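Nrps/pks (Streptomyces albus, PDB 4OPE) probably catalyses the decarboxylative condensation that lengthens the acyl chain, as a ketosynthase domain of the AT-less type I polyketide synthase that makes oxazolomycin. Local coordinates at residues E43-D47 against W69-V73; C227-G231 against D319-I323; T468-R473 against L508-E513; A529-P535 against A547-A552. All blocks are in the same frame, centred on the assembly; numbering follows the deposited sequence.

Interaction 1. Residues E43-D47 against W69-V73; sequences EDRWD and WLSDV
Arg45 drives its guanidinium between Trp69 and Val73. Val73 CG2 sits over the centre of one face, 3.5 Å from Arg45 CZ. On the opposite face Trp69 CE3 lies off-centre, toward the rim of the guanidinium, 3.8 Å from Arg45 CZ. This is no parallel stack: the guanidinium and indole planes stand nearly upright to one another and the two side chains slide past in opposite directions. A bend at the second torsion (chi2 -66°) turns the arginine chain into this slot. At its edge, and close to the guanidinium plane, Arg45 NH1 gives a hydrogen bond to a lone pair of Leu70 O at 3.3 Å, clearly bent at 135°. The same NH1 forms a salt bridge with Glu241 OE2, which also accepts from Leu70 N, so NH1 is gripped by a carboxylate oxygen and a peptide carbonyl, which probably helps to balance the buried charge. Replacing Arg45 with a methionine would probably leave the Glu241 carboxylate without its buried positive mate and Leu70 O without this donor. Next to the arginine the two tryptophans make an offset edge-to-face pair, planes at 79° and six-membered ring centroids 6.0 Å apart, with the edge of Trp69 directed at the face of Trp46. Their nitrogens look elsewhere: Trp46 NE1 to His48 ND1, Trp69 NE1 to Glu39 O. Ile97 of helix 93-108 touches Val73 and Leu70. The whole is a buried arginine held between an indole and a methyl, pinning two loops to each other in the N-terminal half of the thiolase-type ketosynthase fold.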
loop_
_atom_site.group_PDB
_atom_site.type_symbol
_atom_site.label_atom_id
_atom_site.label_comp_id
_atom_site.label_asym_id
_atom_site.label_seq_id
_atom_site.Cartn_x
_atom_site.Cartn_y
_atom_site.Cartn_z
ATOM N N GLU A 43 -29.894 -11.242 5.926
ATOM C CA GLU A 43 -30.753 -10.274 6.592
ATOM C C GLU A 43 -29.990 -9.428 7.581
ATOM O O GLU A 43 -30.157 -8.231 7.603
ATOM C CB GLU A 43 -31.854 -10.980 7.340
ATOM C CG GLU A 43 -32.957 -11.477 6.431
ATOM C CD GLU A 43 -34.140 -12.050 7.205
ATOM O OE1 GLU A 43 -34.589 -11.420 8.214
ATOM O OE2 GLU A 43 -34.609 -13.141 6.789
ATOM N N ASP A 44 -29.133 -10.032 8.393
ATOM C CA ASP A 44 -28.462 -9.263 9.448
ATOM C C ASP A 44 -27.376 -8.271 8.984
ATOM O O ASP A 44 -26.815 -7.545 9.818
ATOM C CB ASP A 44 -27.978 -10.154 10.605
ATOM C CG ASP A 44 -26.973 -11.185 10.201
ATOM O OD1 ASP A 44 -26.659 -11.347 9.006
ATOM O OD2 ASP A 44 -26.494 -11.869 11.120
ATOM N N ARG A 45 -27.118 -8.208 7.676
ATOM C CA ARG A 45 -26.178 -7.247 7.126
ATOM C C ARG A 45 -26.910 -6.025 6.635
ATOM O O ARG A 45 -26.585 -4.913 7.001
ATOM C CB ARG A 45 -25.408 -7.835 5.932
ATOM C CG ARG A 45 -24.613 -9.076 6.218
ATOM C CD ARG A 45 -23.462 -8.818 7.167
ATOM N NE ARG A 45 -22.566 -9.967 7.078
ATOM C CZ ARG A 45 -21.381 -9.971 6.476
ATOM N NH1 ARG A 45 -20.686 -11.100 6.462
ATOM N NH2 ARG A 45 -20.884 -8.870 5.913
ATOM N N TRP A 46 -27.865 -6.238 5.740
ATOM C CA TRP A 46 -28.710 -5.158 5.266
ATOM C C TRP A 46 -29.886 -5.762 4.531
ATOM O O TRP A 46 -29.874 -6.957 4.191
ATOM C CB TRP A 46 -27.952 -4.146 4.385
ATOM C CG TRP A 46 -27.465 -4.675 3.074
ATOM C CD1 TRP A 46 -28.202 -4.897 1.959
ATOM C CD2 TRP A 46 -26.119 -5.010 2.732
ATOM N NE1 TRP A 46 -27.408 -5.381 0.946
ATOM C CE2 TRP A 46 -26.122 -5.444 1.387
ATOM C CE3 TRP A 46 -24.910 -4.987 3.430
ATOM C CZ2 TRP A 46 -24.969 -5.857 0.727
ATOM C CZ3 TRP A 46 -23.764 -5.370 2.763
ATOM C CH2 TRP A 46 -23.805 -5.818 1.438
ATOM N N ASP A 47 -30.904 -4.924 4.342
ATOM C CA ASP A 47 -32.132 -5.288 3.687
ATOM C C ASP A 47 -31.855 -5.056 2.224
ATOM O O ASP A 47 -31.812 -3.918 1.749
ATOM C CB ASP A 47 -33.271 -4.395 4.203
ATOM C CG ASP A 47 -34.613 -4.613 3.469
ATOM O OD1 ASP A 47 -34.778 -5.617 2.733
ATOM O OD2 ASP A 47 -35.512 -3.747 3.648
ATOM N N TRP A 69 -20.006 -14.889 2.158
ATOM C CA TRP A 69 -20.133 -14.162 3.424
ATOM C C TRP A 69 -19.354 -14.839 4.494
ATOM O O TRP A 69 -19.388 -16.051 4.573
ATOM C CB TRP A 69 -21.587 -14.089 3.857
ATOM C CG TRP A 69 -22.402 -13.527 2.779
ATOM C CD1 TRP A 69 -23.160 -14.212 1.899
ATOM C CD2 TRP A 69 -22.465 -12.164 2.385
ATOM N NE1 TRP A 69 -23.730 -13.360 1.013
ATOM C CE2 TRP A 69 -23.317 -12.090 1.295
ATOM C CE3 TRP A 69 -21.911 -10.987 2.883
ATOM C CZ2 TRP A 69 -23.602 -10.899 0.663
ATOM C CZ3 TRP A 69 -22.222 -9.804 2.276
ATOM C CH2 TRP A 69 -23.035 -9.770 1.170
ATOM N N LEU A 70 -18.632 -14.075 5.313
ATOM C CA LEU A 70 -18.068 -14.635 6.520
ATOM C C LEU A 70 -19.206 -14.906 7.455
ATOM O O LEU A 70 -20.157 -14.169 7.489
ATOM C CB LEU A 70 -17.096 -13.668 7.168
ATOM C CG LEU A 70 -15.765 -13.496 6.451
ATOM C CD1 LEU A 70 -14.810 -12.716 7.318
ATOM C CD2 LEU A 70 -15.143 -14.832 6.132
ATOM N N SER A 71 -19.099 -15.956 8.245
ATOM C CA SER A 71 -20.196 -16.334 9.142
ATOM C C SER A 71 -20.592 -15.216 10.115
ATOM O O SER A 71 -21.784 -15.074 10.457
ATOM C CB SER A 71 -19.890 -17.646 9.892
ATOM O OG SER A 71 -19.006 -17.421 10.968
ATOM N N ASP A 72 -19.619 -14.421 10.552
ATOM C CA ASP A 72 -19.934 -13.349 11.464
ATOM C C ASP A 72 -18.845 -12.306 11.554
ATOM O O ASP A 72 -17.823 -12.559 12.180
ATOM C CB ASP A 72 -20.169 -13.935 12.837
ATOM C CG ASP A 72 -20.368 -12.866 13.916
ATOM O OD1 ASP A 72 -21.015 -11.782 13.684
ATOM O OD2 ASP A 72 -19.872 -13.163 15.031
ATOM N N VAL A 73 -19.104 -11.112 11.014
ATOM C CA VAL A 73 -18.089 -10.062 10.910
ATOM C C VAL A 73 -18.158 -9.008 12.002
ATOM O O VAL A 73 -17.238 -8.229 12.152
ATOM C CB VAL A 73 -18.138 -9.316 9.559
ATOM C CG1 VAL A 73 -17.612 -10.173 8.440
ATOM C CG2 VAL A 73 -19.549 -8.871 9.245
#

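Interaction 2. Residues C227-G231 against D319-I323; sequences CRSFG and DPVEI
Phe230 and Asp319 join a type II beta turn, Arg228 to Gly231, to the first part of helix 318-329 in the thiolase-type ketosynthase fold. That helix follows the His-Gly-Thr-Gly-Thr sequence beginning at His311, a signature of the family. The polar link is direct: Phe230 N donates to Asp319 OD2 at 2.8 Å with an angle of 156°, meeting the oxygen from above the carboxylate plane. The turn is closed on its own side by Gly231 N to Arg228 O, 2.9 Å, and Phe230 takes the positive phi (57°) that the third position of such a turn requires. Asp319 OD1 is held by Gly314 N, which fixes the rotation of the carboxylate and faces OD2 to the turn. With an alanine in place of Asp319, the amides of Phe230 and Gly314 would probably each lose their carboxylate acceptor, and the bridging water one of its two. The apolar part belongs to the phenyl ring, which reaches Asp319, Glu322 and Ile323 on the helix. Its CE1 is 3.7 Å from Ile323 CD1, its CD1 touches Asp319 CB at 4.0 Å, and Asp319 O stands at the ring edge near its plane. The extended Glu322 chain, CG opposite its own N (chi1 -177°), carries OE1 to 3.6 Å from Phe230 CZ, though the backbone amides of Gly312 and His311 mainly engage the carboxylate. Water completes the contact: a single molecule donates to Gly231 O at 2.9 Å and to Asp319 OD2 at 2.8 Å, the same oxygen that receives Phe230 N.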
loop_
_atom_site.group_PDB
_atom_site.type_symbol
_atom_site.label_atom_id
_atom_site.label_comp_id
_atom_site.label_asym_id
_atom_site.label_seq_id
_atom_site.Cartn_x
_atom_site.Cartn_y
_atom_site.Cartn_z
ATOM N N CYS A 227 -19.013 -17.098 -9.979
ATOM C CA CYS A 227 -17.821 -17.063 -10.789
ATOM C C CYS A 227 -17.696 -18.426 -11.441
ATOM O O CYS A 227 -17.268 -19.365 -10.815
ATOM C CB CYS A 227 -16.576 -16.804 -9.952
ATOM S SG CYS A 227 -16.570 -15.221 -9.137
ATOM N N ARG A 228 -18.064 -18.495 -12.718
ATOM C CA ARG A 228 -18.001 -19.708 -13.484
ATOM C C ARG A 228 -16.666 -19.753 -14.175
ATOM O O ARG A 228 -16.566 -19.534 -15.387
ATOM C CB ARG A 228 -19.118 -19.700 -14.506
ATOM C CG ARG A 228 -20.511 -19.495 -13.927
ATOM C CD ARG A 228 -21.484 -19.744 -15.049
ATOM N NE ARG A 228 -22.864 -19.528 -14.717
ATOM C CZ ARG A 228 -23.862 -19.737 -15.586
ATOM N NH1 ARG A 228 -23.643 -20.168 -16.836
ATOM N NH2 ARG A 228 -25.107 -19.514 -15.214
ATOM N N SER A 229 -15.636 -20.052 -13.396
ATOM C CA SER A 229 -14.248 -19.888 -13.843
ATOM C C SER A 229 -13.971 -20.809 -15.027
ATOM O O SER A 229 -14.057 -22.006 -14.886
ATOM C CB SER A 229 -13.272 -20.160 -12.695
ATOM O OG SER A 229 -13.613 -19.460 -11.508
ATOM N N PHE A 230 -13.704 -20.217 -16.196
ATOM C CA PHE A 230 -13.538 -20.934 -17.455
ATOM C C PHE A 230 -14.701 -21.809 -17.878
ATOM O O PHE A 230 -14.544 -22.734 -18.672
ATOM C CB PHE A 230 -12.263 -21.739 -17.421
ATOM C CG PHE A 230 -11.126 -20.956 -16.939
ATOM C CD1 PHE A 230 -10.602 -19.966 -17.727
ATOM C CD2 PHE A 230 -10.621 -21.149 -15.677
ATOM C CE1 PHE A 230 -9.544 -19.175 -17.270
ATOM C CE2 PHE A 230 -9.577 -20.391 -15.223
ATOM C CZ PHE A 230 -9.045 -19.381 -16.014
ATOM N N GLY A 231 -15.879 -21.474 -17.403
ATOM C CA GLY A 231 -17.064 -22.230 -17.765
ATOM C C GLY A 231 -17.982 -21.451 -18.670
ATOM O O GLY A 231 -17.885 -20.237 -18.774
ATOM N N ASP A 319 -11.840 -14.249 -18.958
ATOM C CA ASP A 319 -11.390 -15.620 -18.911
ATOM C C ASP A 319 -10.591 -15.989 -20.153
ATOM O O ASP A 319 -9.521 -16.525 -20.037
ATOM C CB ASP A 319 -12.561 -16.566 -18.658
ATOM C CG ASP A 319 -12.965 -16.662 -17.156
ATOM O OD1 ASP A 319 -12.369 -15.962 -16.268
ATOM O OD2 ASP A 319 -13.890 -17.452 -16.861
ATOM N N PRO A 320 -11.085 -15.669 -21.356
ATOM C CA PRO A 320 -10.274 -15.882 -22.565
ATOM C C PRO A 320 -8.992 -15.081 -22.578
ATOM O O PRO A 320 -8.006 -15.502 -23.185
ATOM C CB PRO A 320 -11.167 -15.361 -23.702
ATOM C CG PRO A 320 -12.545 -15.437 -23.167
ATOM C CD PRO A 320 -12.430 -15.174 -21.690
ATOM N N VAL A 321 -9.030 -13.896 -21.986
ATOM C CA VAL A 321 -7.828 -13.086 -21.907
ATOM C C VAL A 321 -6.781 -13.758 -21.031
ATOM O O VAL A 321 -5.607 -13.730 -21.360
ATOM C CB VAL A 321 -8.149 -11.665 -21.408
ATOM C CG1 VAL A 321 -6.906 -10.906 -20.950
ATOM C CG2 VAL A 321 -8.861 -10.908 -22.521
ATOM N N GLU A 322 -7.201 -14.366 -19.931
ATOM C CA GLU A 322 -6.262 -15.047 -19.049
ATOM C C GLU A 322 -5.581 -16.201 -19.783
ATOM O O GLU A 322 -4.367 -16.402 -19.690
ATOM C CB GLU A 322 -6.952 -15.547 -17.796
ATOM C CG GLU A 322 -5.999 -16.191 -16.804
ATOM C CD GLU A 322 -6.540 -16.318 -15.363
ATOM O OE1 GLU A 322 -7.769 -16.146 -15.126
ATOM O OE2 GLU A 322 -5.700 -16.590 -14.445
ATOM N N ILE A 323 -6.351 -16.929 -20.560
ATOM C CA ILE A 323 -5.757 -18.013 -21.296
ATOM C C ILE A 323 -4.770 -17.514 -22.362
ATOM O O ILE A 323 -3.694 -18.082 -22.565
ATOM C CB ILE A 323 -6.818 -18.932 -21.906
ATOM C CG1 ILE A 323 -7.743 -19.478 -20.827
ATOM C CG2 ILE A 323 -6.144 -20.095 -22.580
ATOM C CD1 ILE A 323 -7.030 -20.238 -19.716
HETATM O O HOH W 1 -15.897 -18.180 -18.635
#

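Interaction 3. Residues T468-R473 against L508-E513; sequences TAEFLR and LADALE
The guanidinium of Arg473 lays one face on Ala509, whose CB stands 3.4 Å above the plane over its centre, while Asp510 and Glu513 take its edges. This salt-bridge network ties together an antiparallel helix pair, with segment axes 8.9 Å apart and a signed crossing angle of -148°. The arginine grips Glu513 side-on: NE reaches OE2 at 2.8 Å and NH2 reaches OE1 at 3.2 Å, both oxygens met from above the carboxylate plane. Beside the salt bridges the helices close on small and branched residues. Ala469 CB meets Leu512 CB at 3.9 Å, and the nearest CA atoms are those of Ala469 and Ala509. With CG opposite the backbone N (chi1 176°) and chi2 turned near +60°, Leu508 sends CD2 to Leu472 CD1. Val500 of strand 496-502 touches Leu508 and Leu512, so helix 505-516 also packs on that strand, consistent with the alpha/beta linker subdomain that follows the ketosynthase in modular synthases. At the other edge of the guanidinium, Arg473 NH2 makes an almost straight bond of 2.8 Å to Asp510 OD1, reached on the anti side of that carboxylate.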
loop_
_atom_site.group_PDB
_atom_site.type_symbol
_atom_site.label_atom_id
_atom_site.label_comp_id
_atom_site.label_asym_id
_atom_site.label_seq_id
_atom_site.Cartn_x
_atom_site.Cartn_y
_atom_site.Cartn_z
ATOM N N THR A 468 -10.402 -28.437 21.492
ATOM C CA THR A 468 -9.263 -29.322 21.426
ATOM C C THR A 468 -9.663 -30.813 21.536
ATOM O O THR A 468 -9.237 -31.674 20.730
ATOM C CB THR A 468 -8.247 -28.944 22.540
ATOM O OG1 THR A 468 -7.748 -27.611 22.306
ATOM C CG2 THR A 468 -7.078 -29.931 22.571
ATOM N N ALA A 469 -10.472 -31.144 22.538
ATOM C CA ALA A 469 -11.005 -32.494 22.592
ATOM C C ALA A 469 -11.723 -32.856 21.318
ATOM O O ALA A 469 -11.619 -33.974 20.847
ATOM C CB ALA A 469 -11.962 -32.649 23.747
ATOM N N GLU A 470 -12.471 -31.932 20.754
ATOM C CA GLU A 470 -13.245 -32.262 19.572
ATOM C C GLU A 470 -12.340 -32.540 18.366
ATOM O O GLU A 470 -12.581 -33.459 17.584
ATOM C CB GLU A 470 -14.245 -31.155 19.287
ATOM C CG GLU A 470 -15.089 -31.384 18.047
ATOM C CD GLU A 470 -15.841 -30.122 17.608
ATOM O OE1 GLU A 470 -15.214 -29.013 17.562
ATOM O OE2 GLU A 470 -17.061 -30.246 17.311
ATOM N N PHE A 471 -11.285 -31.767 18.236
ATOM C CA PHE A 471 -10.318 -31.981 17.201
ATOM C C PHE A 471 -9.635 -33.323 17.341
ATOM O O PHE A 471 -9.344 -33.980 16.336
ATOM C CB PHE A 471 -9.257 -30.882 17.262
ATOM C CG PHE A 471 -8.128 -31.093 16.335
ATOM C CD1 PHE A 471 -8.282 -30.829 14.989
ATOM C CD2 PHE A 471 -6.933 -31.585 16.785
ATOM C CE1 PHE A 471 -7.243 -31.026 14.102
ATOM C CE2 PHE A 471 -5.874 -31.792 15.904
ATOM C CZ PHE A 471 -6.029 -31.495 14.563
ATOM N N LEU A 472 -9.337 -33.700 18.588
ATOM C CA LEU A 472 -8.615 -34.941 18.904
ATOM C C LEU A 472 -9.441 -36.191 18.690
ATOM O O LEU A 472 -8.890 -37.246 18.469
ATOM C CB LEU A 472 -8.160 -34.918 20.359
ATOM C CG LEU A 472 -7.086 -33.903 20.781
ATOM C CD1 LEU A 472 -6.933 -33.953 22.284
ATOM C CD2 LEU A 472 -5.737 -34.149 20.126
ATOM N N ARG A 473 -10.762 -36.065 18.765
ATOM C CA ARG A 473 -11.673 -37.133 18.397
ATOM C C ARG A 473 -11.889 -37.197 16.872
ATOM O O ARG A 473 -12.274 -38.230 16.340
ATOM C CB ARG A 473 -13.029 -36.890 19.027
ATOM C CG ARG A 473 -13.082 -36.940 20.524
ATOM C CD ARG A 473 -13.124 -38.364 20.997
ATOM N NE ARG A 473 -13.306 -38.394 22.443
ATOM C CZ ARG A 473 -12.779 -39.302 23.270
ATOM N NH1 ARG A 473 -12.007 -40.275 22.820
ATOM N NH2 ARG A 473 -13.013 -39.212 24.576
ATOM N N LEU A 508 -6.141 -38.552 26.104
ATOM C CA LEU A 508 -6.211 -37.100 26.323
ATOM C C LEU A 508 -7.643 -36.573 26.125
ATOM O O LEU A 508 -8.176 -35.877 27.003
ATOM C CB LEU A 508 -5.279 -36.394 25.369
ATOM C CG LEU A 508 -5.273 -34.861 25.371
ATOM C CD1 LEU A 508 -4.944 -34.330 26.742
ATOM C CD2 LEU A 508 -4.247 -34.387 24.356
ATOM N N ALA A 509 -8.268 -36.911 24.995
ATOM C CA ALA A 509 -9.659 -36.532 24.777
ATOM C C ALA A 509 -10.564 -36.982 25.927
ATOM O O ALA A 509 -11.372 -36.218 26.418
ATOM C CB ALA A 509 -10.160 -37.104 23.463
ATOM N N ASP A 510 -10.436 -38.234 26.343
ATOM C CA ASP A 510 -11.152 -38.735 27.499
ATOM C C ASP A 510 -11.028 -37.795 28.706
ATOM O O ASP A 510 -12.021 -37.496 29.391
ATOM C CB ASP A 510 -10.545 -40.077 27.925
ATOM C CG ASP A 510 -10.937 -41.244 27.010
ATOM O OD1 ASP A 510 -11.914 -41.139 26.238
ATOM O OD2 ASP A 510 -10.255 -42.298 27.090
ATOM N N ALA A 511 -9.804 -37.367 29.010
ATOM C CA ALA A 511 -9.626 -36.578 30.193
ATOM C C ALA A 511 -10.268 -35.214 30.030
ATOM O O ALA A 511 -10.903 -34.716 30.951
ATOM C CB ALA A 511 -8.149 -36.417 30.524
ATOM N N LEU A 512 -10.055 -34.596 28.870
ATOM C CA LEU A 512 -10.637 -33.298 28.562
ATOM C C LEU A 512 -12.160 -33.389 28.577
ATOM O O LEU A 512 -12.821 -32.560 29.124
ATOM C CB LEU A 512 -10.133 -32.792 27.207
ATOM C CG LEU A 512 -8.617 -32.624 27.103
ATOM C CD1 LEU A 512 -8.259 -31.997 25.790
ATOM C CD2 LEU A 512 -7.993 -31.785 28.190
ATOM N N GLU A 513 -12.730 -34.430 28.022
ATOM C CA GLU A 513 -14.199 -34.569 28.065
ATOM C C GLU A 513 -14.700 -34.728 29.517
ATOM O O GLU A 513 -15.654 -34.080 29.915
ATOM C CB GLU A 513 -14.651 -35.705 27.146
ATOM C CG GLU A 513 -14.336 -35.370 25.699
ATOM C CD GLU A 513 -14.858 -36.375 24.679
ATOM O OE1 GLU A 513 -15.553 -37.374 25.060
ATOM O OE2 GLU A 513 -14.549 -36.151 23.464
#

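Interaction 4. Residues A529-P535 against A547-A552; sequences ASRAAAP and AWVRGA
Arg550 reaches from the last turn of its helix to the carbonyl of Ala534, gripping that one oxygen side-on with NE at 2.7 Å and NH2 at 2.9 Å. Both nitrogens come from the same face of the peptide plane; NH2 also makes a weak bond to Pro535 O. A bend at chi3 (-80°) swings the guanidinium round, and Ala547 CA lies over one of its faces, near the rim. The arginine's own carbonyl serves the start of the loop: Ser530 N donates to Arg550 O at 3.1 Å, and a water links Ser530 OG to the same oxygen. Ala533 CB rests against Arg550 CB, 3.7 Å away. Next in chain, Gly551 ends the helix in a Schellman motif at phi 123°, with Ala529 CB 3.4 Å from Gly551 CA. What shapes the loop is a type II turn from Ser530 to Ala533, placing Ala533 and Ala534 alongside the helix. Further out, Ala529 pairs by backbone with Ala495, and Trp548 turns away from the loop to strands 449-455 and 496-502, so helix 541-550 lies between those strands and the chain leaving strand 524-528.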
loop_
_atom_site.group_PDB
_atom_site.type_symbol
_atom_site.label_atom_id
_atom_site.label_comp_id
_atom_site.label_asym_id
_atom_site.label_seq_id
_atom_site.Cartn_x
_atom_site.Cartn_y
_atom_site.Cartn_z
ATOM N N ALA A 529 -2.265 -18.566 36.910
ATOM C CA ALA A 529 -0.846 -18.330 37.039
ATOM C C ALA A 529 -0.624 -17.326 38.150
ATOM O O ALA A 529 -1.501 -16.537 38.440
ATOM C CB ALA A 529 -0.267 -17.801 35.737
ATOM N N SER A 530 0.553 -17.373 38.758
ATOM C CA SER A 530 0.996 -16.321 39.680
ATOM C C SER A 530 2.434 -15.978 39.338
ATOM O O SER A 530 3.141 -16.759 38.715
ATOM C CB SER A 530 0.840 -16.747 41.156
ATOM O OG SER A 530 1.392 -18.026 41.366
ATOM N N ARG A 531 2.861 -14.802 39.746
ATOM C CA ARG A 531 4.163 -14.319 39.356
ATOM C C ARG A 531 5.215 -15.083 40.119
ATOM O O ARG A 531 4.994 -15.495 41.246
ATOM C CB ARG A 531 4.273 -12.822 39.601
ATOM C CG ARG A 531 3.160 -12.065 38.884
ATOM C CD ARG A 531 3.234 -10.586 39.155
ATOM N NE ARG A 531 2.314 -9.844 38.309
ATOM C CZ ARG A 531 2.033 -8.555 38.479
ATOM N NH1 ARG A 531 2.586 -7.871 39.467
ATOM N NH2 ARG A 531 1.191 -7.933 37.668
ATOM N N ALA A 532 6.346 -15.285 39.453
ATOM C CA ALA A 532 7.485 -16.072 39.924
ATOM C C ALA A 532 7.141 -17.472 40.443
ATOM O O ALA A 532 7.847 -18.023 41.295
ATOM C CB ALA A 532 8.288 -15.284 40.946
ATOM N N ALA A 533 6.092 -18.067 39.899
ATOM C CA ALA A 533 5.734 -19.426 40.297
ATOM C C ALA A 533 6.918 -20.381 40.198
ATOM O O ALA A 533 7.789 -20.260 39.340
ATOM C CB ALA A 533 4.584 -19.948 39.483
ATOM N N ALA A 534 6.942 -21.338 41.100
ATOM C CA ALA A 534 8.036 -22.274 41.112
ATOM C C ALA A 534 8.076 -23.021 39.790
ATOM O O ALA A 534 7.074 -23.604 39.333
ATOM C CB ALA A 534 7.908 -23.247 42.290
ATOM N N PRO A 535 9.235 -22.998 39.164
ATOM C CA PRO A 535 9.394 -23.794 37.950
ATOM C C PRO A 535 9.334 -25.318 38.231
ATOM O O PRO A 535 9.258 -25.746 39.374
ATOM C CB PRO A 535 10.792 -23.374 37.432
ATOM C CG PRO A 535 11.534 -22.885 38.661
ATOM C CD PRO A 535 10.477 -22.308 39.576
ATOM N N ALA A 547 3.863 -27.495 37.190
ATOM C CA ALA A 547 4.506 -26.208 37.054
ATOM C C ALA A 547 3.693 -25.285 36.175
ATOM O O ALA A 547 3.534 -24.138 36.486
ATOM C CB ALA A 547 5.904 -26.400 36.479
ATOM N N TRP A 548 3.177 -25.816 35.070
ATOM C CA TRP A 548 2.318 -25.100 34.181
ATOM C C TRP A 548 1.113 -24.535 34.874
ATOM O O TRP A 548 0.779 -23.362 34.703
ATOM C CB TRP A 548 1.870 -26.029 33.060
ATOM C CG TRP A 548 0.989 -25.370 32.042
ATOM C CD1 TRP A 548 -0.377 -25.565 31.849
ATOM C CD2 TRP A 548 1.392 -24.404 31.111
ATOM N NE1 TRP A 548 -0.810 -24.767 30.838
ATOM C CE2 TRP A 548 0.260 -24.045 30.366
ATOM C CE3 TRP A 548 2.610 -23.805 30.824
ATOM C CZ2 TRP A 548 0.314 -23.107 29.346
ATOM C CZ3 TRP A 548 2.674 -22.859 29.809
ATOM C CH2 TRP A 548 1.531 -22.521 29.085
ATOM N N VAL A 549 0.430 -25.364 35.639
ATOM C CA VAL A 549 -0.707 -24.902 36.432
ATOM C C VAL A 549 -0.361 -23.827 37.481
ATOM O O VAL A 549 -1.168 -22.907 37.713
ATOM C CB VAL A 549 -1.452 -26.109 37.036
ATOM C CG1 VAL A 549 -2.515 -25.682 38.018
ATOM C CG2 VAL A 549 -2.088 -26.883 35.881
ATOM N N ARG A 550 0.832 -23.884 38.074
ATOM C CA ARG A 550 1.267 -22.753 38.959
ATOM C C ARG A 550 1.501 -21.420 38.237
ATOM O O ARG A 550 1.462 -20.343 38.880
ATOM C CB ARG A 550 2.576 -23.039 39.670
ATOM C CG ARG A 550 2.600 -24.228 40.592
ATOM C CD ARG A 550 3.884 -24.197 41.391
ATOM N NE ARG A 550 5.057 -24.701 40.678
ATOM C CZ ARG A 550 5.365 -25.988 40.585
ATOM N NH1 ARG A 550 4.576 -26.939 41.097
ATOM N NH2 ARG A 550 6.448 -26.342 39.941
ATOM N N GLY A 551 1.790 -21.498 36.936
ATOM C CA GLY A 551 2.046 -20.318 36.109
ATOM C C GLY A 551 3.389 -20.314 35.417
ATOM O O GLY A 551 3.741 -19.336 34.754
ATOM N N ALA A 552 4.129 -21.403 35.545
ATOM C CA ALA A 552 5.496 -21.474 35.052
ATOM C C ALA A 552 5.532 -21.907 33.607
ATOM O O ALA A 552 4.769 -22.778 33.205
ATOM C CB ALA A 552 6.313 -22.460 35.883
HETATM O O HOH W 2 -0.371 -20.063 41.056
#

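From the N terminus the four contacts come strictly in series; none encloses or crosses another. Interaction 1 closes a 21-residue, mostly irregular excursion between strands 39-40 and 75-76. Interaction 2 closes a much longer span of 87 residues, including strands 242-250 and 263-272 of the central sheet, and ties a turn to helix 318-329. Interaction 3 brings helices 458-473 and 505-516 together across a span that includes helix 481-488 and strand 496-502, and interaction 4 closes a short loop running into helix 541-550. Interactions 3 and 4, with centres about 24 Å apart, lie on the same side of the chain's centre, whereas interaction 2 lies on the opposite side.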